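Local atomic coordinates of lipase-esterase related protein (Clostridium acetobutylicum, PDB entry 3E0X), a protein that probably acts as a hydrolase of the lipase or esterase kind, although its natural substrate and biological role are unknown. Residues A[130-135]-A[170-175]; A[61-66]-A[91-96]; A[139-144]-A[199-204]; A[97-102]-A[117-122]. All coordinates share one frame; numbering follows the deposited sequence. Where two conformers were deposited one is given.

Contact 1: A[130-135]-A[170-175]; sequences EKIYHN and NDLIAC
At Ile132 chi1 (-70°) sets the CG2 methyl opposite the backbone N and the CG1 arm beside it; both branches reach helix 165-177, and each meets a different residue there. A second bend at chi2 (-61°) carries CD1 to Leu172 CD1, 3.6 Å away, the two side chains crossing at about a right angle. CG2 takes the other neighbour: Ile132 and Ile173 slide past each other in opposite directions, with CG2 3.7 Å from CG1 of Ile173. In the conformer of Tyr133 described here, one of two, that same CG1 also touches the tyrosine ring, whose CE1 stands 4.0 Å from it in an oblique approach, and one methylene of Ile173 is then gripped by two residues of the facing helix. Beyond this apolar strip the Tyr133 hydroxyl of this conformer reaches on to hydrogen-bond Lys176, adding a polar tie to helix 165-177. The chain then turns away. A Schellman motif ends the helix, with Asn135 at positive phi as its C-prime residue and Asn135 N bonded to Ile132 O at 2.9 Å, while His134 ND1 folds back onto Glu130 O, which lies near the plane of the imidazole. Both helices belong to the largely helical excursion between strands 109-115 and 191-196, consistent with the cap that many alpha/beta hydrolases carry over the active site.

Contact 2: A[61-66]-A[91-96]; sequences STVYGY and YSMGGA. With OXE (ortho-xylene), chain C.
A probable nucleophile elbow, the sharp strand-to-helix turn of alpha/beta hydrolases, supplies Met93, which together with Ala96 packs against Val63 and Tyr66 at the start of helix 63-76. Met93 is selenomethionine in this crystal. It runs out straight (chi1 -176°, chi2 177°) and bends only at chi3 (65°), which lays its methyl CE over one face of the Tyr66 ring, toward the rim, 3.6 Å from CE2. This is a CH-pi contact; SE approaches the ring obliquely, 4.5 Å from its centroid, as a Met-aromatic contact. The two branches of Val63 are divided: CG2 passes CG of Met93 at 4.0 Å, and CG1 rests on CB of Ala96 at 4.2 Å. The facing helix is capped by Thr62, whose OG1 accepts from Gly65 N at 3.1 Å. Ser92, at the apex of this probable elbow, has a positive phi, the strained backbone expected there, and its CB sits over the centre of the Tyr91 ring. Both residues line the pocket holding ortho-xylene, whose methyl C2' lies 3.3 Å from Tyr91 CE2. The hydroxyl of Tyr66 is held by Asp171 of helix 165-177, and Met93 touches Asp171 and Cys175 there, so the selenomethionine is wedged between two helices. Tyr91 ends strand 86-91, bonded through its backbone to Val22 of strand 18-22, and after the turn at Ser92 the chain enters helix 93-102, which lies beside helix 63-76.

Contact 3: A[139-144]-A[199-204]; sequences NNYLLE and ELLTLV. With OXE (ortho-xylene), chain C.
Part apolar and part water-bridged, this contact sets helix 139-146 against the loop that follows strand 191-196, at the side of the ortho-xylene pocket. Tyr141 OH and Leu200 O, 3.7 Å apart, are joined through a water that lies 2.8 Å from Tyr141 OH and donates to Leu200 O at 3.1 Å. The ring of Tyr141 also offers its edge to Leu201, CE2 standing 4.5 Å from CD1 near the ring plane. One helical turn later Glu144 runs fully extended (chi1 -173°, chi2 -180°) and crosses Leu200 at about a right angle, so that Leu200 CD1 rests against its aliphatic stem, 3.7 Å from CG, and is brushed by the carboxylate as well. Leu201 is shared with the ligand: its other methyl, CD2, meets the ortho-xylene methyl C1' at 3.7 Å, and Leu142 of the helix belongs to the same pocket. The loop is braced from within by Glu199, whose OE2 accepts two backbone N-H groups, Thr202 N from above the carboxylate plane and Leu201 N at 3.3 Å nearly in line with the C-O bond. Glu199 OE1 is hydrogen-bonded to ND1 of His227, a pocket residue. An acid on the loop after this strand, paired with a histidine, is consistent with the acid-histidine pair of the alpha/beta hydrolase catalytic triad.

Contact 4: A[97-102]-A[117-122]; sequences IVLGVA and GGARFD
Leu99 puts one methyl, CD1, against the loop that leaves strand 109-115: it lies 3.9 Å from Gly118 O and 4.2 Å from CB of Ala119. With so few atoms meeting, this is a small, buried join of the alpha/beta hydrolase fold, where helix 93-102 meets the loop at the C-terminal end of the next strand of the central sheet. CG of Leu99 stands anti to the carbonyl carbon (chi1 -67°), and an extended second torsion (chi2 167°) carries CD1 out to the loop. Further out, Leu99 also touches Ile210 of helix 204-213, which closes in beside the loop, while Val98 and Ala102 seat the helix on Val112 of strand 109-115. The loop is fixed in several ways. Gly118 runs almost fully stretched, and the ring of Phe121 folds back against it, CE1 coming 3.8 Å from Gly118 CA. Ala119 is bonded through its backbone to Leu180 and leans on Leu184. At the outer end Arg120 NE forms a salt bridge with Asp122 OD1 at 3.1 Å, the nitrogen sitting well above the carboxylate plane, 75° out of it.

In the fold
From the N terminus, contact 2 comes first, closing the run of helix 63-76 and strand 86-91 onto the start of helix 93-102. Contact 4 follows in series on that same helix, its loop enclosing strand 109-115, and the two lie side by side, with Ala96 CB 3.3 Å from Gly118 O. Contacts 1 and 3 cross: 139-144 falls inside the loop closed by 130-135 and 170-175, whereas 199-204 lies beyond it, past strand 191-196. The helical excursion is thus tied both to itself and back to the sheet's loops. Contacts 1 and 2 meet where Ala174 CB packs 3.3 Å from Ser61 O, while ortho-xylene touches both contacts 2 and 3.

Contact 1: A[130-135]-A[170-175]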
loop_
_atom_site.group_PDB
_atom_site.type_symbol
_atom_site.label_atom_id
_atom_site.label_comp_id
_atom_site.label_asym_id
_atom_site.label_seq_id
_atom_site.Cartn_x
_atom_site.Cartn_y
_atom_site.Cartn_z
ATOM N N GLU A 130 2.033 -2.005 -22.183
ATOM C CA GLU A 130 2.926 -2.238 -23.329
ATOM C C GLU A 130 4.108 -1.280 -23.265
ATOM O O GLU A 130 5.255 -1.669 -23.471
ATOM C CB GLU A 130 2.180 -2.063 -24.660
ATOM C CG GLU A 130 3.057 -2.244 -25.901
ATOM C CD GLU A 130 3.256 -3.709 -26.295
ATOM O OE1 GLU A 130 2.392 -4.549 -25.949
ATOM O OE2 GLU A 130 4.264 -4.018 -26.969
ATOM N N LYS A 131 3.809 -0.011 -23.004
ATOM C CA LYS A 131 4.884 0.977 -22.849
ATOM C C LYS A 131 5.833 0.582 -21.726
ATOM O O LYS A 131 7.052 0.664 -21.893
ATOM C CB LYS A 131 4.340 2.394 -22.628
ATOM C CG LYS A 131 3.576 2.922 -23.850
ATOM C CD LYS A 131 2.741 4.149 -23.517
ATOM C CE LYS A 131 1.748 4.501 -24.640
ATOM N NZ LYS A 131 0.882 5.642 -24.269
ATOM N N ILE A 132 5.282 0.155 -20.585
ATOM C CA ILE A 132 6.088 -0.244 -19.435
ATOM C C ILE A 132 7.027 -1.392 -19.838
ATOM O O ILE A 132 8.218 -1.393 -19.480
ATOM C CB ILE A 132 5.170 -0.680 -18.243
ATOM C CG1 ILE A 132 4.422 0.521 -17.621
ATOM C CG2 ILE A 132 5.962 -1.445 -17.126
ATOM C CD1 ILE A 132 5.313 1.597 -17.039
ATOM N N TYR A 133 6.488 -2.383 -20.554
ATOM C CA TYR A 133 7.319 -3.494 -21.038
ATOM C C TYR A 133 8.420 -3.043 -21.978
ATOM O O TYR A 133 9.441 -3.746 -22.123
ATOM C CB TYR A 133 6.497 -4.589 -21.720
ATOM C CG TYR A 133 5.614 -5.326 -20.764
ATOM C CD1 TYR A 133 6.100 -5.754 -19.524
ATOM C CD2 TYR A 133 4.288 -5.602 -21.095
ATOM C CE1 TYR A 133 5.306 -6.423 -18.649
ATOM C CE2 TYR A 133 3.471 -6.266 -20.206
ATOM C CZ TYR A 133 4.004 -6.685 -18.983
ATOM O OH TYR A 133 3.242 -7.358 -18.071
ATOM N N HIS A 134 8.226 -1.871 -22.593
ATOM C CA HIS A 134 9.253 -1.278 -23.472
ATOM C C HIS A 134 10.088 -0.205 -22.756
ATOM O O HIS A 134 10.794 0.583 -23.388
ATOM C CB HIS A 134 8.634 -0.771 -24.773
ATOM C CG HIS A 134 8.213 -1.880 -25.677
ATOM N ND1 HIS A 134 7.063 -2.614 -25.475
ATOM C CD2 HIS A 134 8.801 -2.400 -26.785
ATOM C CE1 HIS A 134 6.972 -3.550 -26.407
ATOM N NE2 HIS A 134 8.006 -3.436 -27.218
ATOM N N ASN A 135 9.990 -0.233 -21.429
ATOM C CA ASN A 135 10.776 0.587 -20.524
ATOM C C ASN A 135 10.441 2.068 -20.635
ATOM O O ASN A 135 11.293 2.928 -20.374
ATOM C CB ASN A 135 12.271 0.330 -20.702
ATOM C CG ASN A 135 13.008 0.330 -19.368
ATOM O OD1 ASN A 135 13.592 1.338 -18.979
ATOM N ND2 ASN A 135 12.947 -0.786 -18.651
ATOM N N ASN A 170 9.684 -1.369 -12.588
ATOM C CA ASN A 170 9.828 -2.610 -11.829
ATOM C C ASN A 170 8.555 -2.938 -11.076
ATOM O O ASN A 170 8.071 -4.073 -11.096
ATOM C CB ASN A 170 10.951 -2.432 -10.829
ATOM C CG ASN A 170 11.166 -3.668 -9.948
ATOM O OD1 ASN A 170 11.878 -4.591 -10.323
ATOM N ND2 ASN A 170 10.534 -3.679 -8.771
ATOM N N ASP A 171 8.029 -1.936 -10.387
ATOM C CA ASP A 171 6.888 -2.157 -9.513
ATOM C C ASP A 171 5.609 -2.441 -10.301
ATOM O O ASP A 171 4.806 -3.283 -9.882
ATOM C CB ASP A 171 6.701 -0.969 -8.580
ATOM C CG ASP A 171 7.797 -0.862 -7.526
ATOM O OD1 ASP A 171 8.578 -1.829 -7.350
ATOM O OD2 ASP A 171 7.851 0.194 -6.845
ATOM N N LEU A 172 5.397 -1.758 -11.436
ATOM C CA LEU A 172 4.192 -2.030 -12.244
ATOM C C LEU A 172 4.241 -3.417 -12.876
ATOM O O LEU A 172 3.209 -4.085 -12.986
ATOM C CB LEU A 172 3.979 -0.955 -13.313
ATOM C CG LEU A 172 3.531 0.403 -12.769
ATOM C CD1 LEU A 172 3.613 1.488 -13.836
ATOM C CD2 LEU A 172 2.143 0.343 -12.132
ATOM N N ILE A 173 5.440 -3.866 -13.256
ATOM C CA ILE A 173 5.601 -5.240 -13.739
ATOM C C ILE A 173 5.285 -6.228 -12.602
ATOM O O ILE A 173 4.567 -7.221 -12.824
ATOM C CB ILE A 173 7.026 -5.475 -14.345
ATOM C CG1 ILE A 173 7.159 -4.650 -15.638
ATOM C CG2 ILE A 173 7.285 -6.962 -14.551
ATOM C CD1 ILE A 173 8.573 -4.576 -16.240
ATOM N N ALA A 174 5.784 -5.945 -11.388
ATOM C CA ALA A 174 5.464 -6.809 -10.234
ATOM C C ALA A 174 3.944 -6.873 -10.043
ATOM O O ALA A 174 3.374 -7.963 -9.783
ATOM C CB ALA A 174 6.153 -6.291 -8.973
ATOM N N CYS A 175 3.276 -5.724 -10.230
ATOM C CA CYS A 175 1.814 -5.714 -10.073
ATOM C C CYS A 175 1.102 -6.504 -11.149
ATOM O O CYS A 175 0.126 -7.207 -10.862
ATOM C CB CYS A 175 1.284 -4.286 -10.058
ATOM S SG CYS A 175 1.678 -3.412 -8.522
#

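Contact 2: A[61-66]-A[91-96]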
loop_
_atom_site.group_PDB
_atom_site.type_symbol
_atom_site.label_atom_id
_atom_site.label_comp_id
_atom_site.label_asym_id
_atom_site.label_seq_id
_atom_site.Cartn_x
_atom_site.Cartn_y
_atom_site.Cartn_z
ATOM N N SER A 61 11.670 -7.766 -7.670
ATOM C CA SER A 61 10.932 -7.731 -8.930
ATOM C C SER A 61 9.547 -8.323 -8.810
ATOM O O SER A 61 8.747 -8.245 -9.758
ATOM C CB SER A 61 11.664 -8.501 -10.022
ATOM O OG SER A 61 12.886 -7.857 -10.342
ATOM N N THR A 62 9.241 -8.903 -7.651
ATOM C CA THR A 62 7.943 -9.569 -7.447
ATOM C C THR A 62 7.295 -9.117 -6.161
ATOM O O THR A 62 7.991 -8.738 -5.195
ATOM C CB THR A 62 8.060 -11.116 -7.437
ATOM O OG1 THR A 62 8.688 -11.559 -6.229
ATOM C CG2 THR A 62 8.874 -11.604 -8.635
ATOM N N VAL A 63 5.960 -9.189 -6.112
ATOM C CA VAL A 63 5.304 -8.857 -4.850
ATOM C C VAL A 63 5.733 -9.840 -3.749
ATOM O O VAL A 63 5.851 -9.463 -2.587
ATOM C CB VAL A 63 3.787 -8.782 -5.033
ATOM C CG1 VAL A 63 3.079 -8.657 -3.696
ATOM C CG2 VAL A 63 3.449 -7.556 -5.900
ATOM N N TYR A 64 5.978 -11.099 -4.115
ATOM C CA TYR A 64 6.501 -12.074 -3.156
ATOM C C TYR A 64 7.793 -11.642 -2.480
ATOM O O TYR A 64 7.983 -11.869 -1.287
ATOM C CB TYR A 64 6.700 -13.430 -3.834
ATOM C CG TYR A 64 5.381 -13.987 -4.308
ATOM C CD1 TYR A 64 4.462 -14.511 -3.387
ATOM C CD2 TYR A 64 5.030 -13.985 -5.661
ATOM C CE1 TYR A 64 3.249 -15.023 -3.788
ATOM C CE2 TYR A 64 3.799 -14.500 -6.090
ATOM C CZ TYR A 64 2.898 -15.004 -5.148
ATOM O OH TYR A 64 1.685 -15.514 -5.549
ATOM N N GLY A 65 8.696 -11.018 -3.223
ATOM C CA GLY A 65 9.922 -10.484 -2.629
ATOM C C GLY A 65 9.610 -9.446 -1.571
ATOM O O GLY A 65 10.176 -9.506 -0.462
ATOM N N TYR A 66 8.738 -8.482 -1.914
ATOM C CA TYR A 66 8.317 -7.461 -0.950
ATOM C C TYR A 66 7.628 -8.074 0.269
ATOM O O TYR A 66 7.899 -7.661 1.412
ATOM C CB TYR A 66 7.421 -6.410 -1.616
ATOM C CG TYR A 66 8.116 -5.531 -2.624
ATOM C CD1 TYR A 66 9.092 -4.615 -2.227
ATOM C CD2 TYR A 66 7.758 -5.583 -3.958
ATOM C CE1 TYR A 66 9.714 -3.780 -3.154
ATOM C CE2 TYR A 66 8.371 -4.740 -4.908
ATOM C CZ TYR A 66 9.348 -3.851 -4.492
ATOM O OH TYR A 66 9.942 -3.020 -5.419
ATOM N N TYR A 91 -0.899 0.529 0.578
ATOM C CA TYR A 91 -1.433 1.327 -0.515
ATOM C C TYR A 91 -0.927 0.848 -1.864
ATOM O O TYR A 91 0.263 0.581 -1.990
ATOM C CB TYR A 91 -0.926 2.768 -0.311
ATOM C CG TYR A 91 -1.048 3.697 -1.504
ATOM C CD1 TYR A 91 -2.281 3.924 -2.135
ATOM C CD2 TYR A 91 0.075 4.352 -2.008
ATOM C CE1 TYR A 91 -2.410 4.808 -3.226
ATOM C CE2 TYR A 91 -0.023 5.211 -3.126
ATOM C CZ TYR A 91 -1.265 5.448 -3.717
ATOM O OH TYR A 91 -1.378 6.311 -4.784
ATOM N N SER A 92 -1.808 0.783 -2.873
ATOM C CA SER A 92 -1.359 0.454 -4.219
ATOM C C SER A 92 -0.722 -0.955 -4.201
ATOM O O SER A 92 -1.338 -1.894 -3.673
ATOM C CB SER A 92 -0.473 1.613 -4.737
ATOM O OG SER A 92 0.517 1.262 -5.697
HETATM N N MSE A 93 0.470 -1.108 -4.765
HETATM C CA MSE A 93 1.193 -2.380 -4.663
HETATM C C MSE A 93 1.257 -2.876 -3.199
HETATM O O MSE A 93 1.200 -4.107 -2.942
HETATM C CB MSE A 93 2.621 -2.253 -5.215
HETATM C CG MSE A 93 3.392 -3.579 -5.213
HETATM SE SE MSE A 93 5.150 -3.331 -6.004
HETATM C CE MSE A 93 5.861 -2.125 -4.652
ATOM N N GLY A 94 1.358 -1.940 -2.255
ATOM C CA GLY A 94 1.375 -2.253 -0.823
ATOM C C GLY A 94 0.124 -2.982 -0.379
ATOM O O GLY A 94 0.177 -3.730 0.596
ATOM N N GLY A 95 -1.006 -2.754 -1.066
ATOM C CA GLY A 95 -2.252 -3.483 -0.773
ATOM C C GLY A 95 -2.042 -4.972 -1.010
ATOM O O GLY A 95 -2.381 -5.803 -0.162
ATOM N N ALA A 96 -1.486 -5.323 -2.174
ATOM C CA ALA A 96 -1.187 -6.722 -2.456
ATOM C C ALA A 96 -0.177 -7.246 -1.440
ATOM O O ALA A 96 -0.295 -8.368 -0.965
ATOM C CB ALA A 96 -0.671 -6.884 -3.880
HETATM C C1 OXE C . 0.858 4.331 -8.120
HETATM C C2 OXE C . 1.480 4.980 -6.945
HETATM C C3 OXE C . 1.834 6.327 -6.996
HETATM C C4 OXE C . 1.572 7.044 -8.168
HETATM C C5 OXE C . 0.993 6.439 -9.290
HETATM C C6 OXE C . 0.618 5.084 -9.273
HETATM C "C1'" OXE C . 0.461 2.879 -8.029
HETATM C "C2'" OXE C . 1.742 4.172 -5.711
#

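Contact 3: A[139-144]-A[199-204]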
loop_
_atom_site.group_PDB
_atom_site.type_symbol
_atom_site.label_atom_id
_atom_site.label_comp_id
_atom_site.label_asym_id
_atom_site.label_seq_id
_atom_site.Cartn_x
_atom_site.Cartn_y
_atom_site.Cartn_z
ATOM N N ASN A 139 3.813 9.352 -18.306
ATOM C CA ASN A 139 3.467 10.284 -17.238
ATOM C C ASN A 139 2.072 10.892 -17.407
ATOM O O ASN A 139 1.395 11.180 -16.418
ATOM C CB ASN A 139 4.481 11.424 -17.143
ATOM C CG ASN A 139 4.448 12.119 -15.796
ATOM O OD1 ASN A 139 4.385 11.459 -14.763
ATOM N ND2 ASN A 139 4.494 13.449 -15.798
ATOM N N ASN A 140 1.631 11.078 -18.648
ATOM C CA ASN A 140 0.274 11.571 -18.874
ATOM C C ASN A 140 -0.747 10.624 -18.260
ATOM O O ASN A 140 -1.702 11.056 -17.585
ATOM C CB ASN A 140 -0.012 11.767 -20.362
ATOM C CG ASN A 140 -1.411 12.312 -20.619
ATOM O OD1 ASN A 140 -1.693 13.475 -20.324
ATOM N ND2 ASN A 140 -2.293 11.470 -21.168
ATOM N N TYR A 141 -0.532 9.320 -18.446
ATOM C CA TYR A 141 -1.479 8.350 -17.912
ATOM C C TYR A 141 -1.373 8.303 -16.391
ATOM O O TYR A 141 -2.401 8.239 -15.715
ATOM C CB TYR A 141 -1.246 6.955 -18.503
ATOM C CG TYR A 141 -2.306 5.968 -18.072
ATOM C CD1 TYR A 141 -3.572 6.044 -18.616
ATOM C CD2 TYR A 141 -2.042 4.972 -17.127
ATOM C CE1 TYR A 141 -4.571 5.169 -18.250
ATOM C CE2 TYR A 141 -3.051 4.063 -16.729
ATOM C CZ TYR A 141 -4.306 4.186 -17.301
ATOM O OH TYR A 141 -5.307 3.304 -16.939
ATOM N N LEU A 142 -0.157 8.373 -15.852
ATOM C CA LEU A 142 -0.002 8.374 -14.402
ATOM C C LEU A 142 -0.763 9.552 -13.781
ATOM O O LEU A 142 -1.490 9.405 -12.790
ATOM C CB LEU A 142 1.473 8.424 -14.040
ATOM C CG LEU A 142 1.806 8.194 -12.583
ATOM C CD1 LEU A 142 1.242 6.856 -12.134
ATOM C CD2 LEU A 142 3.302 8.223 -12.427
ATOM N N LEU A 143 -0.620 10.736 -14.388
ATOM C CA LEU A 143 -1.295 11.900 -13.875
ATOM C C LEU A 143 -2.811 11.708 -13.958
ATOM O O LEU A 143 -3.552 12.153 -13.072
ATOM C CB LEU A 143 -0.842 13.159 -14.636
ATOM C CG LEU A 143 0.531 13.684 -14.207
ATOM C CD1 LEU A 143 1.064 14.667 -15.244
ATOM C CD2 LEU A 143 0.422 14.356 -12.843
ATOM N N GLU A 144 -3.292 11.087 -15.033
ATOM C CA GLU A 144 -4.722 10.854 -15.170
ATOM C C GLU A 144 -5.207 9.949 -14.036
ATOM O O GLU A 144 -6.275 10.179 -13.441
ATOM C CB GLU A 144 -5.042 10.246 -16.545
ATOM C CG GLU A 144 -6.524 10.126 -16.820
ATOM C CD GLU A 144 -6.826 9.513 -18.183
ATOM O OE1 GLU A 144 -5.868 9.168 -18.931
ATOM O OE2 GLU A 144 -8.037 9.378 -18.499
ATOM N N GLU A 199 -11.498 5.152 -9.758
ATOM C CA GLU A 199 -10.190 4.594 -10.148
ATOM C C GLU A 199 -10.123 4.101 -11.577
ATOM O O GLU A 199 -11.028 3.374 -12.031
ATOM C CB GLU A 199 -9.839 3.398 -9.271
ATOM C CG GLU A 199 -9.236 3.795 -7.955
ATOM C CD GLU A 199 -7.732 3.933 -8.006
ATOM O OE1 GLU A 199 -7.148 4.151 -6.925
ATOM O OE2 GLU A 199 -7.134 3.846 -9.115
ATOM N N LEU A 200 -9.014 4.450 -12.236
ATOM C CA LEU A 200 -8.605 3.863 -13.504
ATOM C C LEU A 200 -7.532 2.800 -13.327
ATOM O O LEU A 200 -7.355 1.952 -14.186
ATOM C CB LEU A 200 -8.029 4.957 -14.431
ATOM C CG LEU A 200 -9.012 6.016 -14.892
ATOM C CD1 LEU A 200 -8.241 7.035 -15.704
ATOM C CD2 LEU A 200 -10.130 5.451 -15.752
ATOM N N LEU A 201 -6.785 2.877 -12.231
ATOM C CA LEU A 201 -5.619 2.029 -12.043
ATOM C C LEU A 201 -5.947 0.848 -11.159
ATOM O O LEU A 201 -6.047 -0.270 -11.667
ATOM C CB LEU A 201 -4.453 2.853 -11.485
ATOM C CG LEU A 201 -3.084 2.177 -11.421
ATOM C CD1 LEU A 201 -2.527 1.922 -12.835
ATOM C CD2 LEU A 201 -2.124 3.052 -10.614
ATOM N N THR A 202 -6.152 1.075 -9.853
ATOM C CA THR A 202 -6.588 -0.017 -8.964
ATOM C C THR A 202 -8.127 0.050 -8.900
ATOM O O THR A 202 -8.717 0.682 -8.028
ATOM C CB THR A 202 -5.911 0.081 -7.602
ATOM O OG1 THR A 202 -6.195 1.346 -7.004
ATOM C CG2 THR A 202 -4.384 -0.047 -7.781
ATOM N N LEU A 203 -8.750 -0.565 -9.904
ATOM C CA LEU A 203 -10.190 -0.536 -10.103
ATOM C C LEU A 203 -10.971 -0.969 -8.889
ATOM O O LEU A 203 -10.528 -1.815 -8.116
ATOM C CB LEU A 203 -10.590 -1.468 -11.258
ATOM C CG LEU A 203 -9.975 -1.246 -12.632
ATOM C CD1 LEU A 203 -10.380 -2.412 -13.541
ATOM C CD2 LEU A 203 -10.437 0.106 -13.185
ATOM N N VAL A 204 -12.158 -0.401 -8.732
ATOM C CA VAL A 204 -12.988 -0.764 -7.595
ATOM C C VAL A 204 -13.264 -2.289 -7.620
ATOM O O VAL A 204 -13.361 -2.947 -6.567
ATOM C CB VAL A 204 -14.254 0.113 -7.515
ATOM C CG1 VAL A 204 -15.073 0.016 -8.781
ATOM C CG2 VAL A 204 -15.069 -0.239 -6.289
HETATM C C1 OXE C . 0.858 4.331 -8.120
HETATM C C2 OXE C . 1.480 4.980 -6.945
HETATM C C3 OXE C . 1.834 6.327 -6.996
HETATM C C4 OXE C . 1.572 7.044 -8.168
HETATM C C5 OXE C . 0.993 6.439 -9.290
HETATM C C6 OXE C . 0.618 5.084 -9.273
HETATM C "C1'" OXE C . 0.461 2.879 -8.029
HETATM C "C2'" OXE C . 1.742 4.172 -5.711
HETATM O O HOH W 1 -5.019 0.812 -15.801
#

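Contact 4: A[97-102]-A[117-122]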
loop_
_atom_site.group_PDB
_atom_site.type_symbol
_atom_site.label_atom_id
_atom_site.label_comp_id
_atom_site.label_asym_id
_atom_site.label_seq_id
_atom_site.Cartn_x
_atom_site.Cartn_y
_atom_site.Cartn_z
ATOM N N ILE A 97 0.822 -6.435 -1.093
ATOM C CA ILE A 97 1.872 -6.883 -0.162
ATOM C C ILE A 97 1.258 -7.232 1.201
ATOM O O ILE A 97 1.585 -8.294 1.780
ATOM C CB ILE A 97 2.997 -5.826 -0.026
ATOM C CG1 ILE A 97 3.750 -5.709 -1.351
ATOM C CG2 ILE A 97 3.934 -6.196 1.117
ATOM C CD1 ILE A 97 4.608 -4.447 -1.427
ATOM N N VAL A 98 0.379 -6.364 1.718
ATOM C CA VAL A 98 -0.145 -6.620 3.066
ATOM C C VAL A 98 -1.106 -7.811 3.076
ATOM O O VAL A 98 -1.185 -8.531 4.083
ATOM C CB VAL A 98 -0.721 -5.376 3.788
ATOM C CG1 VAL A 98 0.386 -4.328 3.923
ATOM C CG2 VAL A 98 -1.938 -4.793 3.020
ATOM N N LEU A 99 -1.821 -8.038 1.963
ATOM C CA LEU A 99 -2.603 -9.267 1.848
ATOM C C LEU A 99 -1.667 -10.490 1.872
ATOM O O LEU A 99 -1.958 -11.513 2.528
ATOM C CB LEU A 99 -3.432 -9.219 0.566
ATOM C CG LEU A 99 -4.535 -8.146 0.562
ATOM C CD1 LEU A 99 -5.088 -7.968 -0.861
ATOM C CD2 LEU A 99 -5.653 -8.498 1.563
ATOM N N GLY A 100 -0.537 -10.397 1.171
ATOM C CA GLY A 100 0.428 -11.500 1.186
ATOM C C GLY A 100 1.012 -11.737 2.580
ATOM O O GLY A 100 1.243 -12.876 2.999
ATOM N N VAL A 101 1.259 -10.654 3.315
ATOM C CA VAL A 101 1.768 -10.773 4.697
ATOM C C VAL A 101 0.726 -11.420 5.612
ATOM O O VAL A 101 1.072 -12.259 6.465
ATOM C CB VAL A 101 2.258 -9.425 5.260
ATOM C CG1 VAL A 101 2.724 -9.601 6.707
ATOM C CG2 VAL A 101 3.419 -8.944 4.401
ATOM N N ALA A 102 -0.540 -11.065 5.420
ATOM C CA ALA A 102 -1.603 -11.700 6.201
ATOM C C ALA A 102 -1.522 -13.223 6.035
ATOM O O ALA A 102 -1.724 -13.968 6.994
ATOM C CB ALA A 102 -2.964 -11.193 5.742
ATOM N N GLY A 117 -5.812 -0.743 -3.612
ATOM C CA GLY A 117 -5.004 -1.907 -3.924
ATOM C C GLY A 117 -5.747 -3.004 -4.648
ATOM O O GLY A 117 -6.664 -2.781 -5.461
ATOM N N GLY A 118 -5.323 -4.217 -4.361
ATOM C CA GLY A 118 -5.857 -5.379 -5.045
ATOM C C GLY A 118 -5.000 -6.598 -4.748
ATOM O O GLY A 118 -3.888 -6.477 -4.216
ATOM N N ALA A 119 -5.536 -7.763 -5.099
ATOM C CA ALA A 119 -4.802 -9.008 -5.018
ATOM C C ALA A 119 -4.329 -9.483 -6.395
ATOM O O ALA A 119 -3.595 -10.446 -6.501
ATOM C CB ALA A 119 -5.679 -10.085 -4.387
ATOM N N ARG A 120 -4.807 -8.824 -7.436
ATOM C CA ARG A 120 -4.507 -9.151 -8.838
ATOM C C ARG A 120 -4.902 -7.906 -9.607
ATOM O O ARG A 120 -5.889 -7.245 -9.275
ATOM C CB ARG A 120 -5.322 -10.388 -9.283
ATOM C CG ARG A 120 -5.182 -10.832 -10.750
ATOM C CD ARG A 120 -6.191 -11.943 -11.076
ATOM N NE ARG A 120 -7.573 -11.475 -11.067
ATOM C CZ ARG A 120 -8.629 -12.221 -10.741
ATOM N NH1 ARG A 120 -8.484 -13.494 -10.413
ATOM N NH2 ARG A 120 -9.842 -11.685 -10.748
ATOM N N PHE A 121 -4.111 -7.574 -10.619
ATOM C CA PHE A 121 -4.316 -6.344 -11.375
ATOM C C PHE A 121 -4.415 -6.685 -12.855
ATOM O O PHE A 121 -3.663 -6.157 -13.676
ATOM C CB PHE A 121 -3.179 -5.353 -11.091
ATOM C CG PHE A 121 -3.017 -5.037 -9.623
ATOM C CD1 PHE A 121 -3.800 -4.060 -9.002
ATOM C CD2 PHE A 121 -2.106 -5.749 -8.857
ATOM C CE1 PHE A 121 -3.658 -3.793 -7.631
ATOM C CE2 PHE A 121 -1.956 -5.479 -7.478
ATOM C CZ PHE A 121 -2.725 -4.490 -6.869
ATOM N N ASP A 122 -5.371 -7.547 -13.194
ATOM C CA ASP A 122 -5.439 -8.141 -14.536
ATOM C C ASP A 122 -5.993 -7.239 -15.623
ATOM O O ASP A 122 -5.932 -7.601 -16.792
ATOM C CB ASP A 122 -6.224 -9.457 -14.473
ATOM C CG ASP A 122 -7.596 -9.278 -13.878
ATOM O OD1 ASP A 122 -7.670 -8.899 -12.705
ATOM O OD2 ASP A 122 -8.614 -9.487 -14.575
#